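Local structure of EF-P arginine 32 rhamnosyl-transferase (Pseudomonas putida KT2440, 5NV8) at residues Leu37-Val42 with Ser267-Asp272; Gly167-Arg172 with Ala292-Gln297. The protein belongs to the EarP family of bacterial glycosyltransferases, with two Rossmann-like lobes of the GT-B type facing each other across a cleft. One frame throughout, in Å; residues are numbered along the deposited sequence.

Interaction 1 (Leu37-Val42 with Ser267-Asp272); sequences LARQLV and SQDDFD. With TRH (2'-deoxy-thymidine-beta-L-rhamnose), chain B.
Gln268 reaches from the start of helix 268-277 to Arg39 on helix 30-43 and touches the bound 2'-deoxy-thymidine-beta-L-rhamnose (TRH) on the way. Gln268 CB lies 4.0 Å from TRH O21, one of the two carbonyl oxygens of the base, and its CG comes closer to that atom, at 3.6 Å. Beyond CG the chain is extended, which carries the amide past the base to the level of the sugar. There the two ends of the amide part company. Gln268 OE1 accepts a hydrogen bond of 2.9 Å from Arg39 NH1, which sits nearly along the C=O axis (171°) while the oxygen is tilted somewhat from the guanidinium plane. Gln268 NE2 donates to TRH O3' at 2.7 Å, and more weakly to Gly32 O. Arg39 meets the amide through a bend at chi3 (-50°), its guanidinium turned 59° from the amide plane and also engaged with Trp35 in a cation-pi contact. Asp269 OD1 stays 4.5 Å from Arg39 NH2, well out of the guanidinium plane, so only charge links them. One turn on, a face of the Phe271 ring lies against the TRH base, with C61 over its centre. Bonds at both ends fix which way the Gln268 amide is flipped, and the guanidinium at its oxygen would probably polarise it, making NE2 a stronger donor to the ligand.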
ATOM      1  N   LEU A  37      -0.628  10.383  -9.178  1.00 31.86           N
ATOM      2  CA  LEU A  37       0.353  11.234  -9.845  1.00 31.24           C
ATOM      3  C   LEU A  37      -0.290  12.499 -10.402  1.00 35.94           C
ATOM      4  O   LEU A  37       0.302  13.583 -10.329  1.00 36.54           O
ATOM      5  CB  LEU A  37       1.050  10.450 -10.956  1.00 44.87           C
ATOM      6  CG  LEU A  37       1.945  11.236 -11.916  1.00 29.68           C
ATOM      7  CD1 LEU A  37       3.102  11.875 -11.168  1.00 30.87           C
ATOM      8  CD2 LEU A  37       2.454  10.330 -13.020  1.00 32.41           C
ATOM      9  N   ALA A  38      -1.506  12.384 -10.947  1.00 35.45           N
ATOM     10  CA  ALA A  38      -2.140  13.527 -11.605  1.00 29.22           C
ATOM     11  C   ALA A  38      -2.434  14.656 -10.622  1.00 46.54           C
ATOM     12  O   ALA A  38      -2.256  15.833 -10.958  1.00 49.10           O
ATOM     13  CB  ALA A  38      -3.420  13.083 -12.311  1.00 32.10           C
ATOM     14  N   ARG A  39      -2.895  14.327  -9.412  1.00 25.68           N
ATOM     15  CA  ARG A  39      -3.129  15.371  -8.416  1.00 29.48           C
ATOM     16  C   ARG A  39      -1.822  16.026  -7.991  1.00 21.39           C
ATOM     17  O   ARG A  39      -1.776  17.237  -7.751  1.00 26.83           O
ATOM     18  CB  ARG A  39      -3.838  14.803  -7.187  1.00 33.84           C
ATOM     19  CG  ARG A  39      -5.026  13.924  -7.473  1.00 33.16           C
ATOM     20  CD  ARG A  39      -5.800  13.640  -6.194  1.00 42.51           C
ATOM     21  NE  ARG A  39      -4.949  13.177  -5.100  1.00 35.96           N
ATOM     22  CZ  ARG A  39      -4.667  11.898  -4.863  1.00 35.52           C
ATOM     23  NH1 ARG A  39      -5.166  10.951  -5.646  1.00 28.02           N
ATOM     24  NH2 ARG A  39      -3.887  11.565  -3.844  1.00 38.66           N
ATOM     25  N   GLN A  40      -0.752  15.236  -7.888  1.00 20.76           N
ATOM     26  CA  GLN A  40       0.514  15.757  -7.388  1.00 18.61           C
ATOM     27  C   GLN A  40       1.140  16.745  -8.366  1.00 25.13           C
ATOM     28  O   GLN A  40       1.691  17.769  -7.949  1.00 38.53           O
ATOM     29  CB  GLN A  40       1.469  14.600  -7.096  1.00 18.40           C
ATOM     30  CG  GLN A  40       2.694  15.000  -6.293  1.00 32.05           C
ATOM     31  CD  GLN A  40       3.526  13.809  -5.861  1.00 24.39           C
ATOM     32  OE1 GLN A  40       3.438  12.727  -6.442  1.00 25.72           O
ATOM     33  NE2 GLN A  40       4.348  14.007  -4.839  1.00 23.60           N
ATOM     34  N   LEU A  41       1.069  16.461  -9.671  1.00 29.37           N
ATOM     35  CA  LEU A  41       1.649  17.372 -10.653  1.00 31.96           C
ATOM     36  C   LEU A  41       0.878  18.678 -10.763  1.00 30.28           C
ATOM     37  O   LEU A  41       1.440  19.679 -11.222  1.00 32.42           O
ATOM     38  CB  LEU A  41       1.728  16.714 -12.029  1.00 28.93           C
ATOM     39  CG  LEU A  41       2.361  15.329 -12.104  1.00 26.38           C
ATOM     40  CD1 LEU A  41       1.834  14.588 -13.322  1.00 27.97           C
ATOM     41  CD2 LEU A  41       3.879  15.430 -12.128  1.00 24.22           C
ATOM     42  N   VAL A  42      -0.395  18.688 -10.370  1.00 28.98           N
ATOM     43  CA  VAL A  42      -1.130  19.943 -10.265  1.00 27.55           C
ATOM     44  C   VAL A  42      -0.783  20.656  -8.966  1.00 31.43           C
ATOM     45  O   VAL A  42      -0.429  21.840  -8.962  1.00 19.64           O
ATOM     46  CB  VAL A  42      -2.643  19.686 -10.368  1.00 31.82           C
ATOM     47  CG1 VAL A  42      -3.411  20.956 -10.033  1.00 34.63           C
ATOM     48  CG2 VAL A  42      -3.012  19.176 -11.747  1.00 33.25           C
ATOM     49  N   SER A 267     -12.018   6.579   0.710  1.00 59.59           N
ATOM     50  CA  SER A 267     -11.195   7.430  -0.136  1.00 44.53           C
ATOM     51  C   SER A 267      -9.721   7.061   0.005  1.00 41.42           C
ATOM     52  O   SER A 267      -9.302   6.432   0.980  1.00 43.21           O
ATOM     53  CB  SER A 267     -11.400   8.906   0.217  1.00 49.86           C
ATOM     54  OG  SER A 267     -10.821   9.218   1.473  1.00 44.61           O
ATOM     55  N   GLN A 268      -8.934   7.455  -1.000  1.00 32.06           N
ATOM     56  CA  GLN A 268      -7.506   7.146  -0.987  1.00 36.64           C
ATOM     57  C   GLN A 268      -6.815   7.769   0.220  1.00 34.02           C
ATOM     58  O   GLN A 268      -5.889   7.178   0.790  1.00 31.21           O
ATOM     59  CB  GLN A 268      -6.852   7.620  -2.286  1.00 33.97           C
ATOM     60  CG  GLN A 268      -5.855   6.630  -2.871  1.00 33.59           C
ATOM     61  CD  GLN A 268      -5.319   7.056  -4.225  1.00 27.50           C
ATOM     62  OE1 GLN A 268      -5.227   8.246  -4.528  1.00 30.07           O
ATOM     63  NE2 GLN A 268      -4.951   6.080  -5.045  1.00 28.24           N
ATOM     64  N   ASP A 269      -7.255   8.962   0.629  1.00 31.45           N
ATOM     65  CA  ASP A 269      -6.661   9.608   1.795  1.00 38.63           C
ATOM     66  C   ASP A 269      -7.053   8.893   3.082  1.00 37.79           C
ATOM     67  O   ASP A 269      -6.235   8.763   4.000  1.00 33.25           O
ATOM     68  CB  ASP A 269      -7.080  11.077   1.851  1.00 44.39           C
ATOM     69  CG  ASP A 269      -6.340  11.934   0.843  1.00 44.27           C
ATOM     70  OD1 ASP A 269      -5.244  11.525   0.398  1.00 36.51           O
ATOM     71  OD2 ASP A 269      -6.859  13.014   0.492  1.00 46.92           O
ATOM     72  N   ASP A 270      -8.300   8.423   3.172  1.00 36.96           N
ATOM     73  CA  ASP A 270      -8.709   7.688   4.362  1.00 28.25           C
ATOM     74  C   ASP A 270      -8.043   6.320   4.431  1.00 29.10           C
ATOM     75  O   ASP A 270      -7.834   5.789   5.528  1.00 31.44           O
ATOM     76  CB  ASP A 270     -10.230   7.555   4.406  1.00 34.47           C
ATOM     77  CG  ASP A 270     -10.908   8.822   4.891  1.00 43.97           C
ATOM     78  OD1 ASP A 270     -10.589   9.281   6.008  1.00 51.05           O
ATOM     79  OD2 ASP A 270     -11.765   9.358   4.160  1.00 58.42           O
ATOM     80  N   PHE A 271      -7.693   5.738   3.281  1.00 33.46           N
ATOM     81  CA  PHE A 271      -6.902   4.514   3.295  1.00 25.24           C
ATOM     82  C   PHE A 271      -5.514   4.759   3.873  1.00 33.18           C
ATOM     83  O   PHE A 271      -4.944   3.866   4.511  1.00 34.71           O
ATOM     84  CB  PHE A 271      -6.799   3.930   1.885  1.00 35.02           C
ATOM     85  CG  PHE A 271      -6.018   2.647   1.816  1.00 34.11           C
ATOM     86  CD1 PHE A 271      -6.570   1.459   2.268  1.00 34.00           C
ATOM     87  CD2 PHE A 271      -4.730   2.629   1.304  1.00 24.79           C
ATOM     88  CE1 PHE A 271      -5.853   0.277   2.213  1.00 25.93           C
ATOM     89  CE2 PHE A 271      -4.008   1.448   1.242  1.00 26.64           C
ATOM     90  CZ  PHE A 271      -4.570   0.272   1.699  1.00 25.31           C
ATOM     91  N   ASP A 272      -4.954   5.955   3.659  1.00 31.35           N
ATOM     92  CA  ASP A 272      -3.720   6.323   4.348  1.00 37.44           C
ATOM     93  C   ASP A 272      -3.940   6.388   5.855  1.00 31.65           C
ATOM     94  O   ASP A 272      -3.110   5.903   6.633  1.00 23.96           O
ATOM     95  CB  ASP A 272      -3.199   7.665   3.830  1.00 22.41           C
ATOM     96  CG  ASP A 272      -2.504   7.547   2.486  1.00 29.69           C
ATOM     97  OD1 ASP A 272      -1.822   6.525   2.246  1.00 22.09           O
ATOM     98  OD2 ASP A 272      -2.637   8.483   1.670  1.00 24.25           O
TER
HETATM   99  O4P TRH B 401      -3.757  -5.134  -6.767  1.00 49.66           O
HETATM  100  P2  TRH B 401      -3.802  -3.663  -6.963  1.00 49.48           P
HETATM  101  O3P TRH B 401      -5.319  -3.109  -7.051  1.00 30.25           O
HETATM  102  O1  TRH B 401      -3.021  -3.192  -8.291  1.00 55.60           O
HETATM  103  C1  TRH B 401      -2.409  -4.204  -9.116  1.00 62.45           C
HETATM  104  C2  TRH B 401      -1.597  -3.566 -10.252  1.00 63.66           C
HETATM  105  O2  TRH B 401      -2.227  -2.379 -10.735  1.00 71.02           O
HETATM  106  C3  TRH B 401      -1.492  -4.534 -11.436  1.00 63.07           C
HETATM  107  O3  TRH B 401      -2.692  -4.466 -12.218  1.00 61.61           O
HETATM  108  C4  TRH B 401      -1.325  -5.947 -10.915  1.00 63.69           C
HETATM  109  O4  TRH B 401      -0.160  -6.002 -10.072  1.00 69.59           O
HETATM  110  OPP TRH B 401      -3.135  -2.899  -5.704  1.00 51.61           O
HETATM  111  P   TRH B 401      -2.721  -1.360  -5.841  1.00 44.85           P
HETATM  112  O1P TRH B 401      -1.678  -1.111  -6.867  1.00 42.09           O
HETATM  113  O2P TRH B 401      -2.246  -0.861  -4.381  1.00 55.46           O
HETATM  114  O5' TRH B 401      -4.069  -0.527  -6.122  1.00 36.83           O
HETATM  115  C5' TRH B 401      -4.977  -0.263  -5.055  1.00 30.53           C
HETATM  116  C4' TRH B 401      -5.432   1.183  -5.164  1.00 25.71           C
HETATM  117  O4' TRH B 401      -6.702   1.268  -4.460  1.00 25.46           O
HETATM  118  C3' TRH B 401      -4.487   2.055  -4.362  1.00 37.48           C
HETATM  119  O3' TRH B 401      -4.747   3.433  -4.656  1.00 38.80           O
HETATM  120  C2' TRH B 401      -5.002   1.742  -2.976  1.00 35.03           C
HETATM  121  C1' TRH B 401      -6.432   2.097  -3.303  1.00 32.79           C
HETATM  122  N11 TRH B 401      -7.400   1.816  -2.221  1.00 45.27           N
HETATM  123  C21 TRH B 401      -8.241   2.789  -1.850  1.00 43.68           C
HETATM  124  O21 TRH B 401      -8.195   3.891  -2.393  1.00 45.28           O
HETATM  125  N31 TRH B 401      -9.177   2.564  -0.844  1.00 37.30           N
HETATM  126  C41 TRH B 401      -9.255   1.329  -0.212  1.00 31.96           C
HETATM  127  O41 TRH B 401     -10.089   1.157   0.675  1.00 34.08           O
HETATM  128  C51 TRH B 401      -8.387   0.315  -0.595  1.00 41.60           C
HETATM  129  C5A TRH B 401      -8.458  -0.924   0.030  1.00 37.39           C
HETATM  130  C61 TRH B 401      -7.457   0.552  -1.605  1.00 47.36           C

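Interaction 2 (Gly167-Arg172 with Ala292-Gln297); sequences GSLLAR and AQWAGQ
Leu169 and Leu170, in the first turn of helix 169-177, pack against Trp294 near the end of helix 287-295, a helix-to-helix contact in the second Rossmann-like lobe of the GT-B fold. The CG of Leu169 stands anti to its nitrogen (chi1 179°), which extends the side chain toward the tryptophan and leaves a single methyl, CD2, to do the touching. Leu169 CD2 settles beside the five-membered part of the indole, 3.7 Å from Trp294 CD1 and 3.8 Å from Trp294 CB. It approaches obliquely, and the two side chains cross at about a right angle. Leu170 differs at the first torsion: CG lies anti to the carbonyl carbon, beside the nitrogen (chi1 -68°), and its CD2 reaches the backbone side of Trp294, 4.0 Å from Trp294 O and 4.4 Å from Trp294 CB. The two leucine methyls thus hold the root of the tryptophan, while its NE1 is spoken for by the carbonyl oxygen of Leu164. Gln372 and Ala373 of helix 358-373 pack on the indole as well, completing a buried, largely apolar junction of three helices. Just past Trp294, helix 287-295 gives way at Gly296, whose positive phi (81°) is readily adopted by glycine. On the exposed side of helix 169-177, Arg172 folds back over its own first turn, one guanidinium face lying on Leu169 CA, and its NE donates a nearly straight, in-plane bond of 2.9 Å to Ser168 OG.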
ATOM      1  N   GLY A 167       4.659  15.824  -0.974  1.00 23.04           N
ATOM      2  CA  GLY A 167       5.581  16.643  -0.201  1.00 23.59           C
ATOM      3  C   GLY A 167       5.286  16.680   1.287  1.00 23.71           C
ATOM      4  O   GLY A 167       6.211  16.699   2.104  1.00 24.26           O
ATOM      5  N   SER A 168       4.005  16.682   1.666  1.00 23.46           N
ATOM      6  CA  SER A 168       3.616  16.804   3.067  1.00 36.59           C
ATOM      7  C   SER A 168       3.092  15.496   3.654  1.00 30.70           C
ATOM      8  O   SER A 168       2.462  15.510   4.715  1.00 30.70           O
ATOM      9  CB  SER A 168       2.568  17.904   3.233  1.00 29.01           C
ATOM     10  OG  SER A 168       1.327  17.515   2.668  1.00 23.97           O
ATOM     11  N   LEU A 169       3.345  14.366   2.994  1.00 35.58           N
ATOM     12  CA  LEU A 169       2.774  13.103   3.453  1.00 22.23           C
ATOM     13  C   LEU A 169       3.359  12.683   4.797  1.00 32.61           C
ATOM     14  O   LEU A 169       2.618  12.395   5.744  1.00 22.50           O
ATOM     15  CB  LEU A 169       2.998  12.013   2.405  1.00 22.21           C
ATOM     16  CG  LEU A 169       2.452  10.639   2.794  1.00 21.53           C
ATOM     17  CD1 LEU A 169       0.950  10.712   2.985  1.00 21.57           C
ATOM     18  CD2 LEU A 169       2.813   9.601   1.743  1.00 26.57           C
ATOM     19  N   LEU A 170       4.691  12.631   4.892  1.00 22.77           N
ATOM     20  CA  LEU A 170       5.331  12.226   6.140  1.00 27.36           C
ATOM     21  C   LEU A 170       4.931  13.146   7.288  1.00 32.50           C
ATOM     22  O   LEU A 170       4.698  12.682   8.411  1.00 24.23           O
ATOM     23  CB  LEU A 170       6.850  12.208   5.971  1.00 23.87           C
ATOM     24  CG  LEU A 170       7.451  11.148   5.045  1.00 37.35           C
ATOM     25  CD1 LEU A 170       8.907  10.902   5.406  1.00 47.23           C
ATOM     26  CD2 LEU A 170       6.658   9.850   5.091  1.00 38.35           C
ATOM     27  N   ALA A 171       4.837  14.451   7.025  1.00 24.52           N
ATOM     28  CA  ALA A 171       4.414  15.382   8.067  1.00 36.66           C
ATOM     29  C   ALA A 171       2.965  15.139   8.472  1.00 31.40           C
ATOM     30  O   ALA A 171       2.635  15.174   9.663  1.00 27.45           O
ATOM     31  CB  ALA A 171       4.609  16.825   7.600  1.00 35.89           C
ATOM     32  N   ARG A 172       2.084  14.895   7.496  1.00 29.22           N
ATOM     33  CA  ARG A 172       0.693  14.581   7.818  1.00 24.49           C
ATOM     34  C   ARG A 172       0.576  13.250   8.547  1.00 31.56           C
ATOM     35  O   ARG A 172      -0.356  13.058   9.337  1.00 37.28           O
ATOM     36  CB  ARG A 172      -0.155  14.560   6.545  1.00 23.96           C
ATOM     37  CG  ARG A 172      -0.439  15.935   5.955  1.00 30.22           C
ATOM     38  CD  ARG A 172      -1.390  15.851   4.769  1.00 26.95           C
ATOM     39  NE  ARG A 172      -0.686  15.566   3.522  1.00 31.53           N
ATOM     40  CZ  ARG A 172      -0.705  14.386   2.909  1.00 43.75           C
ATOM     41  NH1 ARG A 172      -1.393  13.377   3.429  1.00 37.91           N
ATOM     42  NH2 ARG A 172      -0.034  14.212   1.775  1.00 25.65           N
ATOM     43  N   ALA A 292       1.999   1.802   2.241  1.00 24.83           N
ATOM     44  CA  ALA A 292       2.279   1.203   3.540  1.00 32.29           C
ATOM     45  C   ALA A 292       3.731   1.403   3.949  1.00 39.31           C
ATOM     46  O   ALA A 292       4.039   1.416   5.146  1.00 36.14           O
ATOM     47  CB  ALA A 292       1.927  -0.285   3.524  1.00 32.08           C
ATOM     48  N   GLN A 293       4.637   1.552   2.977  1.00 22.54           N
ATOM     49  CA  GLN A 293       6.026   1.846   3.311  1.00 22.87           C
ATOM     50  C   GLN A 293       6.159   3.242   3.908  1.00 22.44           C
ATOM     51  O   GLN A 293       6.902   3.440   4.878  1.00 22.63           O
ATOM     52  CB  GLN A 293       6.914   1.684   2.074  1.00 23.83           C
ATOM     53  CG  GLN A 293       7.043   0.239   1.588  1.00 28.41           C
ATOM     54  CD  GLN A 293       7.850   0.099   0.306  1.00 30.58           C
ATOM     55  OE1 GLN A 293       9.059   0.329   0.293  1.00 29.00           O
ATOM     56  NE2 GLN A 293       7.183  -0.282  -0.777  1.00 26.54           N
ATOM     57  N   TRP A 294       5.440   4.223   3.350  1.00 22.08           N
ATOM     58  CA  TRP A 294       5.399   5.551   3.951  1.00 21.83           C
ATOM     59  C   TRP A 294       4.687   5.552   5.296  1.00 21.48           C
ATOM     60  O   TRP A 294       4.967   6.421   6.128  1.00 21.64           O
ATOM     61  CB  TRP A 294       4.720   6.552   3.013  1.00 29.02           C
ATOM     62  CG  TRP A 294       5.338   6.656   1.636  1.00 31.58           C
ATOM     63  CD1 TRP A 294       4.671   6.676   0.446  1.00 33.79           C
ATOM     64  CD2 TRP A 294       6.735   6.762   1.311  1.00 22.80           C
ATOM     65  NE1 TRP A 294       5.559   6.787  -0.596  1.00 32.47           N
ATOM     66  CE2 TRP A 294       6.832   6.840  -0.092  1.00 31.19           C
ATOM     67  CE3 TRP A 294       7.910   6.800   2.070  1.00 23.30           C
ATOM     68  CZ2 TRP A 294       8.055   6.950  -0.751  1.00 33.70           C
ATOM     69  CZ3 TRP A 294       9.121   6.905   1.414  1.00 24.26           C
ATOM     70  CH2 TRP A 294       9.185   6.979   0.017  1.00 32.39           C
ATOM     71  N   ALA A 295       3.781   4.596   5.532  1.00 21.22           N
ATOM     72  CA  ALA A 295       3.101   4.513   6.822  1.00 21.06           C
ATOM     73  C   ALA A 295       4.071   4.215   7.961  1.00 29.07           C
ATOM     74  O   ALA A 295       3.815   4.605   9.107  1.00 34.79           O
ATOM     75  CB  ALA A 295       2.002   3.451   6.775  1.00 20.93           C
ATOM     76  N   GLY A 296       5.175   3.523   7.676  1.00 26.65           N
ATOM     77  CA  GLY A 296       6.209   3.298   8.666  1.00 22.29           C
ATOM     78  C   GLY A 296       5.966   2.168   9.648  1.00 28.48           C
ATOM     79  O   GLY A 296       6.807   1.952  10.529  1.00 28.56           O
ATOM     80  N   GLN A 297       4.859   1.438   9.532  1.00 28.44           N
ATOM     81  CA  GLN A 297       4.563   0.328  10.428  1.00 21.78           C
ATOM     82  C   GLN A 297       4.967  -0.997   9.797  1.00 22.01           C
ATOM     83  O   GLN A 297       5.160  -1.082   8.581  1.00 30.75           O
ATOM     84  CB  GLN A 297       3.068   0.307  10.774  1.00 21.37           C
ATOM     85  CG  GLN A 297       2.521   1.642  11.238  1.00 24.60           C
ATOM     86  CD  GLN A 297       2.905   1.959  12.670  1.00 31.74           C
ATOM     87  OE1 GLN A 297       4.025   2.395  12.940  1.00 32.48           O
ATOM     88  NE2 GLN A 297       1.975   1.746  13.596  1.00 29.00           N
TER

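In the fold
The segments alternate along the chain: 37-42, 167-172, 267-272, then 292-297. Interaction 1 spans the cleft between the lobes at the ligand pocket, whereas interaction 2 lies inside the second lobe, with centres about 13 Å apart. Helix 268-277 connects them: its first turn belongs to interaction 1, and Trp276 farther along packs on Leu169. Strand 280-284 of the six-stranded mixed sheet then leads to helix 287-295. On the other flank, Glu44, just past helix 30-43, accepts a hydrogen bond from Gly167 N and a weak one from Gln40 NE2. Gln40 NE2 comes within 4.3 Å of Gly167 N, so the surface bridge beside the ligand and the buried helix packing are neighbours in one connected region.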